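PDB 4KHB: FACT complex subunit POB3 from Chaetomium thermophilum var. thermophilum, which forms part of the FACT complex, a histone chaperone that probably reorganizes nucleosomes during transcription, DNA replication and DNA repair. Local coordinates for residues I7-D11 and R85-I89; S47-Q53 and K64-T69; G60-K64 and Q74-Q80; F115-L120 and E131-S135. All coordinates share one frame; numbering follows the deposited sequence.

Interaction 1 (I7-D11 and R85-I89); sequences IESFD and RLAKI
Phe10 and Glu8 of strand 8-11 meet Arg85, Leu86 and Ile89 of helix 83-92 in a strand-to-helix contact built round a cation-pi stack. It belongs to the N-terminal PH domain. The helix follows the last long strand of the domain and, as the C-terminal helix of PH folds does, it packs at one end of the beta-sandwich.

The Phe10 ring is covered on both faces. On one lies the guanidinium of Arg85, almost parallel to it (planes at 14°). Arg85 CZ stands 3.8 Å from the centroid of the Phe10 ring and is off-centre. Over the opposite face comes a methyl group, Leu86 CD2, in a CH-pi contact 4.1 Å from the same centroid. At the edge, Ile89 CD1 touches Phe10 CE1 at 3.8 Å. Phe78 also meets the ring edge-to-face, and Phe10 is buried. With an alanine in place of Phe10 the Arg85 guanidinium loses the ring it lies on and would probably be freer to turn, with a gap likely beside Leu86 CD2.

The Arg85 chain bends at chi3 (108°), which lays its guanidinium on the ring and turns an edge to the strand. Along that edge it forms a salt bridge with Glu8. The 2.4 Å from Arg85 NE to Glu8 OE1 is too short to be taken literally, and the bond from Arg85 NH2 to the same oxygen is weak. The aliphatic part of Glu8 rests on the helix, with Glu8 CB 3.5 Å from Ile89 CD1. Arg85 NH2 also donates to the backbone: it reaches Ser9 O at 2.6 Å, tilted 33° from the carbonyl plane.

Interaction 2 (S47-Q53 and K64-T69); sequences SNIGGAQ and KILQRT
Asn48 and Thr69 mark one end of this contact, and the paired backbones of Gln53 and Lys64 mark the other. The tight part begins at Asn48. Its CG lies anti to the backbone N (chi1 -155°), which brings the amide to the turn at Arg68 and Thr69. Asn48 OD1 accepts from Thr69 N at 2.9 Å, in the carbonyl plane and on a lone pair. Arg68 N adds a weak bond to the same oxygen. The other branch of the amide, Asn48 ND2, donates to Thr69 OG1 at 3.0 Å, with the oxygen close to the amide plane. Both sides of this amide are thus used, which fixes its rotation.

Next comes a classic beta bulge in the hairpin of strands 51-56 and 61-66, part of the PH-domain sheet. Gly50 and Gly51 both face Leu66. Gly50 N binds Leu66 O at 2.8 Å, and Gly51 N adds a weak bond. Packing is close here: a CB on Gly50 would crowd Leu66 O, and one on Gly51 would crowd Leu66 CD1. Regular antiparallel pairing follows, with Lys64 N 2.8 Å from Gln53 O.

Ala52 and Ile65 project into the core, where Phe90 of helix 83-92 touches both. Ile49 CG2 meets Ile65 CG2 only loosely, at 4.3 Å.

On the opposite face Gln53 and Lys64 run side by side in the same direction, with Gln53 OE1 3.7 Å from Lys64 CD. Lys64 NZ goes on to a salt bridge with Glu119. The loose, solvent side is the end at Ser47 and Arg68, where Arg68 CG rests 3.4 Å from Ser47 O.

Interaction 3 (G60-K64 and Q74-Q80); sequences GYEVK and QLDGFQQ
Tyr61 pairs with Gly77 and Phe78 at a G1 beta bulge in the hairpin of strands 61-66 and 72-78, within the sheet of the N-terminal PH domain.

The backbone bonds come first. Tyr61 O accepts from two donors, Gly77 N at 3.1 Å and Phe78 N at 3.3 Å. The positive phi of Gly77 (117°) calls for glycine, because a CB would jam against the preceding carbonyl oxygen. Beyond the bulge the pairing is regular, with Val63 N 2.7 Å from Leu75 O.

One polar side-chain bond crosses the Glu62 face. Gln74 NE2 donates to Glu62 OE2 at 3.1 Å, meeting it on the syn side but 31° out of the carboxylate plane. Glu62 extends to this point with CG anti to its own N (chi1 178°). Gln74 NE2 also binds Met41 O of the SPT16D chain, and Gln74 OE1 takes a bond from Lys170.

Ring contacts lie at the other end. Gln80 CA sits over a face of the Tyr61 ring, with Gln80 CB 3.8 Å from Tyr61 CE1. Trp54 meets the same ring nearly parallel. A serine in place of Tyr61 removes the ring that Trp54 and Gln80 both touch, and the Gln80 side chain is likely to be freer to move.

The apolar contacts face helix 83-92. Leu86 touches both Val63 and Phe78, and Val63 CG2 packs 3.6 Å from Phe78 CE2.

Interaction 4 (F115-L120 and E131-S135); sequences FGKAEL and EIPYS
Tyr134, Glu119 and Leu120 have the most surface buried where strands 119-124 and 127-133 form a beta hairpin. It belongs to the second PH-like domain of the chain, the SSRP1-family part.

Leu120 pairs with Ile132 in an antiparallel hydrogen-bonded pair. Leu120 N reaches Ile132 O at 2.8 Å, and Ile132 N returns the bond to Leu120 O. Their side chains share the face that packs on strand 177-184.

Glu119 projects to the other face, alongside Pro133 and pointing the same way. Its carboxylate oxygen OE2 touches the aliphatic start of Glu131, 3.4 Å from Glu131 CB. The charge of Glu119 is met by a salt bridge to Lys64, while Glu131 OE2 bonds to His103. Nearby, Pro133 packs on Met41 of the SPT16D chain.

Tyr134 follows the strand and folds back over the 116-119 turn. Its backbone N donates to Ala118 O at 3.1 Å. One face of the ring lies on the peptide between Ala118 and Glu119, with Glu119 N 3.6 Å from the plane of the Tyr134 ring. The ring's CE1 touches Leu120 CB. At the far end, Tyr134 OH donates to Gly116 O at 2.7 Å, from 41° above the carbonyl plane.

Overall arrangement
Interactions 1, 2 and 3 lie in the N-terminal PH domain, and interaction 4 lies in the second PH-like domain. Interactions 2 and 3 share strand 61-66 and Lys64, pairing it with strands 51-56 and 72-78 in one sheet; their centres are about 15 Å apart. Interaction 1 spans both along the chain, and helix 83-92 follows strand 72-78. The centre of interaction 1 is about 12 Å from that of interaction 3, and they touch through Phe10, Phe78, Leu86 and Val63. Interaction 4 comes later in sequence, about 26 Å from interaction 1 between centres. A Lys64-Glu119 salt bridge and a hydrogen bond from Lys117 NZ to Arg68 O tie the first domain's sheet to the second's hairpin.

Interaction 1 (I7-D11 and R85-I89)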
loop_
_atom_site.group_PDB
_atom_site.type_symbol
_atom_site.label_atom_id
_atom_site.label_comp_id
_atom_site.label_asym_id
_atom_site.label_seq_id
_atom_site.Cartn_x
_atom_site.Cartn_y
_atom_site.Cartn_z
ATOM N N ILE H 7 16.926 17.161 21.194
ATOM C CA ILE H 7 16.819 16.139 20.157
ATOM C C ILE H 7 16.004 14.940 20.627
ATOM O O ILE H 7 16.195 14.451 21.741
ATOM C CB ILE H 7 18.228 15.632 19.737
ATOM C CG1 ILE H 7 18.855 16.539 18.677
ATOM C CG2 ILE H 7 18.155 14.231 19.158
ATOM C CD1 ILE H 7 17.975 17.672 18.213
ATOM N N GLU H 8 15.080 14.487 19.786
ATOM C CA GLU H 8 14.437 13.197 19.991
ATOM C C GLU H 8 14.895 12.233 18.910
ATOM O O GLU H 8 14.685 12.475 17.718
ATOM C CB GLU H 8 12.915 13.323 19.969
ATOM C CG GLU H 8 12.320 13.996 21.192
ATOM C CD GLU H 8 12.384 13.106 22.418
ATOM O OE1 GLU H 8 12.552 11.879 22.251
ATOM O OE2 GLU H 8 12.252 13.627 23.543
ATOM N N SER H 9 15.527 11.143 19.325
ATOM C CA SER H 9 16.133 10.223 18.374
ATOM C C SER H 9 15.433 8.875 18.414
ATOM O O SER H 9 14.963 8.437 19.467
ATOM C CB SER H 9 17.628 10.067 18.660
ATOM O OG SER H 9 18.237 9.216 17.709
ATOM N N PHE H 10 15.377 8.215 17.263
ATOM C CA PHE H 10 14.724 6.920 17.149
ATOM C C PHE H 10 15.578 6.035 16.253
ATOM O O PHE H 10 16.010 6.464 15.179
ATOM C CB PHE H 10 13.317 7.073 16.568
ATOM C CG PHE H 10 12.372 7.835 17.453
ATOM C CD1 PHE H 10 12.283 9.220 17.378
ATOM C CD2 PHE H 10 11.574 7.164 18.369
ATOM C CE1 PHE H 10 11.408 9.920 18.197
ATOM C CE2 PHE H 10 10.700 7.855 19.188
ATOM C CZ PHE H 10 10.615 9.234 19.104
ATOM N N ASP H 11 15.828 4.808 16.693
ATOM C CA ASP H 11 16.730 3.923 15.968
ATOM C C ASP H 11 15.993 2.893 15.121
ATOM O O ASP H 11 14.818 2.606 15.360
ATOM C CB ASP H 11 17.676 3.224 16.949
ATOM C CG ASP H 11 19.004 3.944 17.085
ATOM O OD1 ASP H 11 19.571 4.343 16.045
ATOM O OD2 ASP H 11 19.478 4.113 18.226
ATOM N N ARG H 85 5.658 9.749 22.568
ATOM C CA ARG H 85 6.791 10.630 22.323
ATOM C C ARG H 85 6.611 11.364 20.995
ATOM O O ARG H 85 6.809 12.576 20.911
ATOM C CB ARG H 85 8.082 9.813 22.297
ATOM C CG ARG H 85 9.199 10.354 23.176
ATOM C CD ARG H 85 10.335 9.344 23.298
ATOM N NE ARG H 85 11.516 9.757 22.543
ATOM C CZ ARG H 85 12.381 8.915 21.983
ATOM N NH1 ARG H 85 12.202 7.606 22.089
ATOM N NH2 ARG H 85 13.424 9.385 21.314
ATOM N N LEU H 86 6.251 10.614 19.955
ATOM C CA LEU H 86 6.046 11.169 18.620
ATOM C C LEU H 86 4.907 12.185 18.592
ATOM O O LEU H 86 5.000 13.216 17.922
ATOM C CB LEU H 86 5.794 10.048 17.604
ATOM C CG LEU H 86 6.975 9.107 17.341
ATOM C CD1 LEU H 86 6.531 7.844 16.633
ATOM C CD2 LEU H 86 8.043 9.811 16.524
ATOM N N ALA H 87 3.832 11.882 19.313
ATOM C CA ALA H 87 2.681 12.773 19.378
ATOM C C ALA H 87 3.057 14.106 20.011
ATOM O O ALA H 87 2.584 15.160 19.584
ATOM C CB ALA H 87 1.539 12.114 20.137
ATOM N N LYS H 88 3.911 14.059 21.031
ATOM C CA LYS H 88 4.388 15.277 21.679
ATOM C C LYS H 88 5.274 16.101 20.750
ATOM O O LYS H 88 5.167 17.328 20.705
ATOM C CB LYS H 88 5.155 14.953 22.962
ATOM C CG LYS H 88 5.078 16.070 23.994
ATOM C CD LYS H 88 5.755 15.708 25.305
ATOM C CE LYS H 88 5.583 16.825 26.327
ATOM N NZ LYS H 88 6.068 16.441 27.680
ATOM N N ILE H 89 6.153 15.419 20.022
ATOM C CA ILE H 89 7.033 16.065 19.053
ATOM C C ILE H 89 6.252 16.853 18.006
ATOM O O ILE H 89 6.496 18.042 17.805
ATOM C CB ILE H 89 7.920 15.025 18.332
ATOM C CG1 ILE H 89 8.926 14.402 19.298
ATOM C CG2 ILE H 89 8.636 15.654 17.144
ATOM C CD1 ILE H 89 9.635 13.198 18.721
#

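Interaction 2 (S47-Q53 and K64-T69)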
loop_
_atom_site.group_PDB
_atom_site.type_symbol
_atom_site.label_atom_id
_atom_site.label_comp_id
_atom_site.label_asym_id
_atom_site.label_seq_id
_atom_site.Cartn_x
_atom_site.Cartn_y
_atom_site.Cartn_z
ATOM N N SER H 47 8.915 24.043 8.091
ATOM C CA SER H 47 8.013 24.847 7.276
ATOM C C SER H 47 7.230 24.024 6.249
ATOM O O SER H 47 6.181 24.464 5.774
ATOM C CB SER H 47 8.789 25.980 6.600
ATOM O OG SER H 47 9.772 25.471 5.722
ATOM N N ASN H 48 7.729 22.838 5.906
ATOM C CA ASN H 48 7.005 21.950 4.993
ATOM C C ASN H 48 6.401 20.727 5.682
ATOM O O ASN H 48 6.199 19.691 5.047
ATOM C CB ASN H 48 7.895 21.502 3.828
ATOM C CG ASN H 48 7.094 21.120 2.589
ATOM O OD1 ASN H 48 5.897 21.394 2.498
ATOM N ND2 ASN H 48 7.756 20.488 1.630
ATOM N N ILE H 49 6.126 20.835 6.978
ATOM C CA ILE H 49 5.445 19.756 7.686
ATOM C C ILE H 49 3.986 20.153 7.922
ATOM O O ILE H 49 3.690 20.994 8.775
ATOM C CB ILE H 49 6.151 19.401 9.020
ATOM C CG1 ILE H 49 7.558 18.859 8.746
ATOM C CG2 ILE H 49 5.341 18.381 9.805
ATOM C CD1 ILE H 49 8.340 18.485 9.995
ATOM N N GLY H 50 3.084 19.549 7.152
ATOM C CA GLY H 50 1.677 19.910 7.181
ATOM C C GLY H 50 0.778 18.952 7.940
ATOM O O GLY H 50 -0.306 19.338 8.396
ATOM N N GLY H 51 1.217 17.704 8.075
ATOM C CA GLY H 51 0.420 16.697 8.754
ATOM C C GLY H 51 1.146 15.378 8.948
ATOM O O GLY H 51 2.198 15.145 8.347
ATOM N N ALA H 52 0.584 14.511 9.785
ATOM C CA ALA H 52 1.231 13.245 10.111
ATOM C C ALA H 52 0.229 12.161 10.492
ATOM O O ALA H 52 -0.744 12.423 11.204
ATOM C CB ALA H 52 2.243 13.445 11.229
ATOM N N GLN H 53 0.484 10.940 10.032
ATOM C CA GLN H 53 -0.388 9.808 10.332
ATOM C C GLN H 53 0.393 8.662 10.964
ATOM O O GLN H 53 1.545 8.404 10.603
ATOM C CB GLN H 53 -1.102 9.315 9.066
ATOM C CG GLN H 53 -2.043 10.329 8.426
ATOM C CD GLN H 53 -2.612 9.836 7.108
ATOM O OE1 GLN H 53 -2.289 8.738 6.652
ATOM N NE2 GLN H 53 -3.465 10.644 6.491
ATOM N N LYS H 64 3.684 8.639 8.742
ATOM C CA LYS H 64 3.586 9.186 7.396
ATOM C C LYS H 64 3.492 10.697 7.490
ATOM O O LYS H 64 2.546 11.227 8.077
ATOM C CB LYS H 64 2.365 8.617 6.667
ATOM C CG LYS H 64 2.252 9.025 5.207
ATOM C CD LYS H 64 0.831 8.831 4.698
ATOM C CE LYS H 64 0.497 7.357 4.559
ATOM N NZ LYS H 64 -0.416 7.092 3.413
ATOM N N ILE H 65 4.464 11.394 6.909
ATOM C CA ILE H 65 4.478 12.850 6.977
ATOM C C ILE H 65 3.959 13.473 5.690
ATOM O O ILE H 65 4.447 13.179 4.593
ATOM C CB ILE H 65 5.884 13.403 7.299
ATOM C CG1 ILE H 65 6.332 12.939 8.687
ATOM C CG2 ILE H 65 5.882 14.922 7.267
ATOM C CD1 ILE H 65 7.779 13.264 9.017
ATOM N N LEU H 66 2.957 14.333 5.847
ATOM C CA LEU H 66 2.340 15.033 4.734
ATOM C C LEU H 66 2.938 16.431 4.630
ATOM O O LEU H 66 2.835 17.230 5.564
ATOM C CB LEU H 66 0.826 15.103 4.952
ATOM C CG LEU H 66 0.202 13.760 5.346
ATOM C CD1 LEU H 66 -1.195 13.925 5.920
ATOM C CD2 LEU H 66 0.182 12.822 4.153
ATOM N N GLN H 67 3.569 16.715 3.495
ATOM C CA GLN H 67 4.194 18.013 3.252
ATOM C C GLN H 67 3.145 19.092 2.967
ATOM O O GLN H 67 2.020 18.774 2.574
ATOM C CB GLN H 67 5.195 17.907 2.094
ATOM C CG GLN H 67 6.449 17.083 2.412
ATOM C CD GLN H 67 7.306 16.818 1.186
ATOM O OE1 GLN H 67 7.059 17.365 0.112
ATOM N NE2 GLN H 67 8.311 15.964 1.339
ATOM N N ARG H 68 3.506 20.357 3.180
ATOM C CA ARG H 68 2.623 21.469 2.827
ATOM C C ARG H 68 2.512 21.519 1.313
ATOM O O ARG H 68 1.440 21.766 0.763
ATOM C CB ARG H 68 3.175 22.800 3.339
ATOM C CG ARG H 68 3.343 22.914 4.845
ATOM C CD ARG H 68 2.768 24.230 5.339
ATOM N NE ARG H 68 2.851 24.374 6.790
ATOM C CZ ARG H 68 1.801 24.526 7.588
ATOM N NH1 ARG H 68 0.577 24.551 7.075
ATOM N NH2 ARG H 68 1.971 24.653 8.896
ATOM N N THR H 69 3.641 21.296 0.647
ATOM C CA THR H 69 3.652 21.015 -0.785
ATOM C C THR H 69 3.194 19.572 -0.961
ATOM O O THR H 69 3.066 18.843 0.020
ATOM C CB THR H 69 5.064 21.197 -1.385
ATOM O OG1 THR H 69 5.971 20.256 -0.794
ATOM C CG2 THR H 69 5.574 22.609 -1.124
#

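Interaction 3 (G60-K64 and Q74-Q80)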
loop_
_atom_site.group_PDB
_atom_site.type_symbol
_atom_site.label_atom_id
_atom_site.label_comp_id
_atom_site.label_asym_id
_atom_site.label_seq_id
_atom_site.Cartn_x
_atom_site.Cartn_y
_atom_site.Cartn_z
ATOM N N GLY H 60 7.252 -2.757 11.519
ATOM C CA GLY H 60 6.577 -2.212 12.682
ATOM C C GLY H 60 5.552 -1.157 12.314
ATOM O O GLY H 60 4.758 -1.345 11.392
ATOM N N TYR H 61 5.565 -0.039 13.031
ATOM C CA TYR H 61 4.720 1.140 12.862
ATOM C C TYR H 61 5.255 2.295 12.033
ATOM O O TYR H 61 6.384 2.521 11.987
ATOM C CB TYR H 61 4.326 1.705 14.191
ATOM C CG TYR H 61 3.414 0.829 14.876
ATOM C CD1 TYR H 61 3.884 -0.264 15.525
ATOM C CD2 TYR H 61 2.074 1.066 14.881
ATOM C CE1 TYR H 61 3.080 -1.083 16.111
ATOM C CE2 TYR H 61 1.258 0.249 15.476
ATOM C CZ TYR H 61 1.772 -0.835 16.094
ATOM O OH TYR H 61 0.987 -1.708 16.720
ATOM N N GLU H 62 4.378 3.002 11.376
ATOM C CA GLU H 62 4.786 3.997 10.397
ATOM C C GLU H 62 4.322 5.396 10.778
ATOM O O GLU H 62 3.166 5.592 11.161
ATOM C CB GLU H 62 4.223 3.621 9.022
ATOM C CG GLU H 62 4.535 4.617 7.913
ATOM C CD GLU H 62 3.728 4.360 6.656
ATOM O OE1 GLU H 62 2.524 4.694 6.640
ATOM O OE2 GLU H 62 4.299 3.826 5.684
ATOM N N VAL H 63 5.225 6.366 10.666
ATOM C CA VAL H 63 4.839 7.769 10.687
ATOM C C VAL H 63 4.852 8.258 9.248
ATOM O O VAL H 63 5.900 8.273 8.602
ATOM C CB VAL H 63 5.804 8.625 11.525
ATOM C CG1 VAL H 63 5.470 10.101 11.376
ATOM C CG2 VAL H 63 5.746 8.216 12.984
ATOM N N LYS H 64 3.684 8.639 8.742
ATOM C CA LYS H 64 3.586 9.186 7.396
ATOM C C LYS H 64 3.492 10.697 7.490
ATOM O O LYS H 64 2.546 11.227 8.077
ATOM C CB LYS H 64 2.365 8.617 6.667
ATOM C CG LYS H 64 2.252 9.025 5.207
ATOM C CD LYS H 64 0.831 8.831 4.698
ATOM C CE LYS H 64 0.497 7.357 4.559
ATOM N NZ LYS H 64 -0.416 7.092 3.413
ATOM N N GLN H 74 7.565 8.548 4.289
ATOM C CA GLN H 74 7.219 7.359 5.057
ATOM C C GLN H 74 8.358 6.874 5.950
ATOM O O GLN H 74 9.436 6.517 5.466
ATOM C CB GLN H 74 6.759 6.239 4.114
ATOM C CG GLN H 74 5.382 6.468 3.503
ATOM C CD GLN H 74 5.081 5.522 2.359
ATOM O OE1 GLN H 74 5.142 5.901 1.188
ATOM N NE2 GLN H 74 4.768 4.276 2.692
ATOM N N LEU H 75 8.105 6.877 7.256
ATOM C CA LEU H 75 9.051 6.360 8.234
ATOM C C LEU H 75 8.430 5.206 9.019
ATOM O O LEU H 75 7.584 5.437 9.892
ATOM C CB LEU H 75 9.455 7.476 9.200
ATOM C CG LEU H 75 10.059 8.752 8.612
ATOM C CD1 LEU H 75 9.950 9.897 9.604
ATOM C CD2 LEU H 75 11.506 8.535 8.227
ATOM N N ASP H 76 8.837 3.972 8.723
ATOM C CA ASP H 76 8.335 2.827 9.484
ATOM C C ASP H 76 9.472 2.104 10.210
ATOM O O ASP H 76 10.645 2.258 9.861
ATOM C CB ASP H 76 7.499 1.866 8.618
ATOM C CG ASP H 76 8.290 1.232 7.490
ATOM O OD1 ASP H 76 9.468 1.598 7.290
ATOM O OD2 ASP H 76 7.727 0.358 6.796
ATOM N N GLY H 77 9.112 1.313 11.217
ATOM C CA GLY H 77 10.083 0.611 12.035
ATOM C C GLY H 77 10.001 1.075 13.475
ATOM O O GLY H 77 10.762 0.622 14.333
ATOM N N PHE H 78 9.060 1.973 13.749
ATOM C CA PHE H 78 8.837 2.434 15.112
ATOM C C PHE H 78 8.193 1.327 15.936
ATOM O O PHE H 78 7.539 0.432 15.394
ATOM C CB PHE H 78 7.940 3.672 15.129
ATOM C CG PHE H 78 8.576 4.897 14.537
ATOM C CD1 PHE H 78 9.422 5.694 15.298
ATOM C CD2 PHE H 78 8.300 5.271 13.230
ATOM C CE1 PHE H 78 10.002 6.830 14.758
ATOM C CE2 PHE H 78 8.873 6.408 12.683
ATOM C CZ PHE H 78 9.725 7.188 13.447
ATOM N N GLN H 79 8.376 1.390 17.249
ATOM C CA GLN H 79 7.692 0.466 18.141
ATOM C C GLN H 79 6.382 1.100 18.585
ATOM O O GLN H 79 6.232 2.322 18.534
ATOM C CB GLN H 79 8.567 0.138 19.354
ATOM C CG GLN H 79 9.903 -0.493 18.988
ATOM C CD GLN H 79 9.870 -2.005 19.073
ATOM O OE1 GLN H 79 9.538 -2.573 20.114
ATOM N NE2 GLN H 79 10.211 -2.667 17.973
ATOM N N GLN H 80 5.431 0.266 18.994
ATOM C CA GLN H 80 4.127 0.738 19.443
ATOM C C GLN H 80 4.262 1.703 20.622
ATOM O O GLN H 80 3.459 2.624 20.781
ATOM C CB GLN H 80 3.242 -0.455 19.828
ATOM C CG GLN H 80 1.808 -0.090 20.200
ATOM C CD GLN H 80 0.899 -1.303 20.304
ATOM O OE1 GLN H 80 1.062 -2.140 21.192
ATOM N NE2 GLN H 80 -0.061 -1.402 19.395
#

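Interaction 4 (F115-L120 and E131-S135)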
loop_
_atom_site.group_PDB
_atom_site.type_symbol
_atom_site.label_atom_id
_atom_site.label_comp_id
_atom_site.label_asym_id
_atom_site.label_seq_id
_atom_site.Cartn_x
_atom_site.Cartn_y
_atom_site.Cartn_z
ATOM N N PHE H 115 -8.872 10.972 -4.989
ATOM C CA PHE H 115 -7.673 11.721 -5.340
ATOM C C PHE H 115 -7.447 12.874 -4.375
ATOM O O PHE H 115 -8.070 13.936 -4.490
ATOM C CB PHE H 115 -7.769 12.240 -6.774
ATOM C CG PHE H 115 -7.633 11.163 -7.817
ATOM C CD1 PHE H 115 -8.741 10.441 -8.242
ATOM C CD2 PHE H 115 -6.395 10.879 -8.378
ATOM C CE1 PHE H 115 -8.615 9.450 -9.202
ATOM C CE2 PHE H 115 -6.260 9.890 -9.338
ATOM C CZ PHE H 115 -7.373 9.174 -9.751
ATOM N N GLY H 116 -6.544 12.654 -3.424
ATOM C CA GLY H 116 -6.215 13.669 -2.443
ATOM C C GLY H 116 -5.120 14.605 -2.911
ATOM O O GLY H 116 -4.863 14.734 -4.107
ATOM N N LYS H 117 -4.478 15.259 -1.950
ATOM C CA LYS H 117 -3.442 16.246 -2.215
ATOM C C LYS H 117 -2.136 15.626 -2.713
ATOM O O LYS H 117 -1.503 16.148 -3.634
ATOM C CB LYS H 117 -3.198 17.055 -0.940
ATOM C CG LYS H 117 -2.121 18.115 -1.039
ATOM C CD LYS H 117 -2.085 18.913 0.253
ATOM C CE LYS H 117 -1.021 19.987 0.223
ATOM N NZ LYS H 117 -1.006 20.785 1.481
ATOM N N ALA H 118 -1.740 14.512 -2.105
ATOM C CA ALA H 118 -0.466 13.879 -2.441
ATOM C C ALA H 118 -0.604 12.408 -2.820
ATOM O O ALA H 118 0.338 11.812 -3.342
ATOM C CB ALA H 118 0.522 14.033 -1.290
ATOM N N GLU H 119 -1.768 11.821 -2.557
ATOM C CA GLU H 119 -1.948 10.386 -2.764
ATOM C C GLU H 119 -3.301 10.028 -3.363
ATOM O O GLU H 119 -4.305 10.703 -3.116
ATOM C CB GLU H 119 -1.785 9.622 -1.443
ATOM C CG GLU H 119 -0.376 9.614 -0.872
ATOM C CD GLU H 119 -0.252 8.748 0.369
ATOM O OE1 GLU H 119 -0.974 9.007 1.355
ATOM O OE2 GLU H 119 0.564 7.803 0.355
ATOM N N LEU H 120 -3.317 8.948 -4.137
ATOM C CA LEU H 120 -4.564 8.308 -4.521
ATOM C C LEU H 120 -4.880 7.242 -3.481
ATOM O O LEU H 120 -4.125 6.277 -3.319
ATOM C CB LEU H 120 -4.443 7.682 -5.914
ATOM C CG LEU H 120 -5.628 6.841 -6.387
ATOM C CD1 LEU H 120 -6.913 7.638 -6.281
ATOM C CD2 LEU H 120 -5.432 6.364 -7.819
ATOM N N GLU H 131 -2.607 3.215 -0.234
ATOM C CA GLU H 131 -2.374 4.560 -0.750
ATOM C C GLU H 131 -1.292 4.538 -1.825
ATOM O O GLU H 131 -0.300 3.815 -1.700
ATOM C CB GLU H 131 -1.945 5.496 0.384
ATOM C CG GLU H 131 -2.958 5.641 1.507
ATOM C CD GLU H 131 -2.560 4.859 2.741
ATOM O OE1 GLU H 131 -1.713 3.950 2.616
ATOM O OE2 GLU H 131 -3.088 5.155 3.833
ATOM N N ILE H 132 -1.488 5.323 -2.881
ATOM C CA ILE H 132 -0.487 5.455 -3.938
ATOM C C ILE H 132 -0.071 6.915 -4.107
ATOM O O ILE H 132 -0.867 7.746 -4.549
ATOM C CB ILE H 132 -1.012 4.924 -5.280
ATOM C CG1 ILE H 132 -1.379 3.448 -5.146
ATOM C CG2 ILE H 132 0.045 5.071 -6.364
ATOM C CD1 ILE H 132 -2.645 3.062 -5.865
ATOM N N PRO H 133 1.182 7.230 -3.740
ATOM C CA PRO H 133 1.723 8.588 -3.885
ATOM C C PRO H 133 1.847 8.977 -5.353
ATOM O O PRO H 133 2.264 8.148 -6.163
ATOM C CB PRO H 133 3.113 8.495 -3.233
ATOM C CG PRO H 133 3.118 7.218 -2.455
ATOM C CD PRO H 133 2.139 6.302 -3.114
ATOM N N TYR H 134 1.468 10.210 -5.683
ATOM C CA TYR H 134 1.496 10.699 -7.061
ATOM C C TYR H 134 2.896 10.631 -7.674
ATOM O O TYR H 134 3.047 10.414 -8.877
ATOM C CB TYR H 134 0.952 12.133 -7.120
ATOM C CG TYR H 134 -0.512 12.244 -6.741
ATOM C CD1 TYR H 134 -1.393 11.200 -6.990
ATOM C CD2 TYR H 134 -1.005 13.384 -6.120
ATOM C CE1 TYR H 134 -2.723 11.291 -6.643
ATOM C CE2 TYR H 134 -2.338 13.483 -5.765
ATOM C CZ TYR H 134 -3.190 12.431 -6.032
ATOM O OH TYR H 134 -4.520 12.512 -5.686
ATOM N N SER H 135 3.914 10.804 -6.836
ATOM C CA SER H 135 5.301 10.799 -7.289
ATOM C C SER H 135 5.739 9.440 -7.832
ATOM O O SER H 135 6.727 9.348 -8.563
ATOM C CB SER H 135 6.229 11.237 -6.152
ATOM O OG SER H 135 6.110 10.377 -5.032
HETATM O O HOH W 1 3.146 12.597 -3.951
#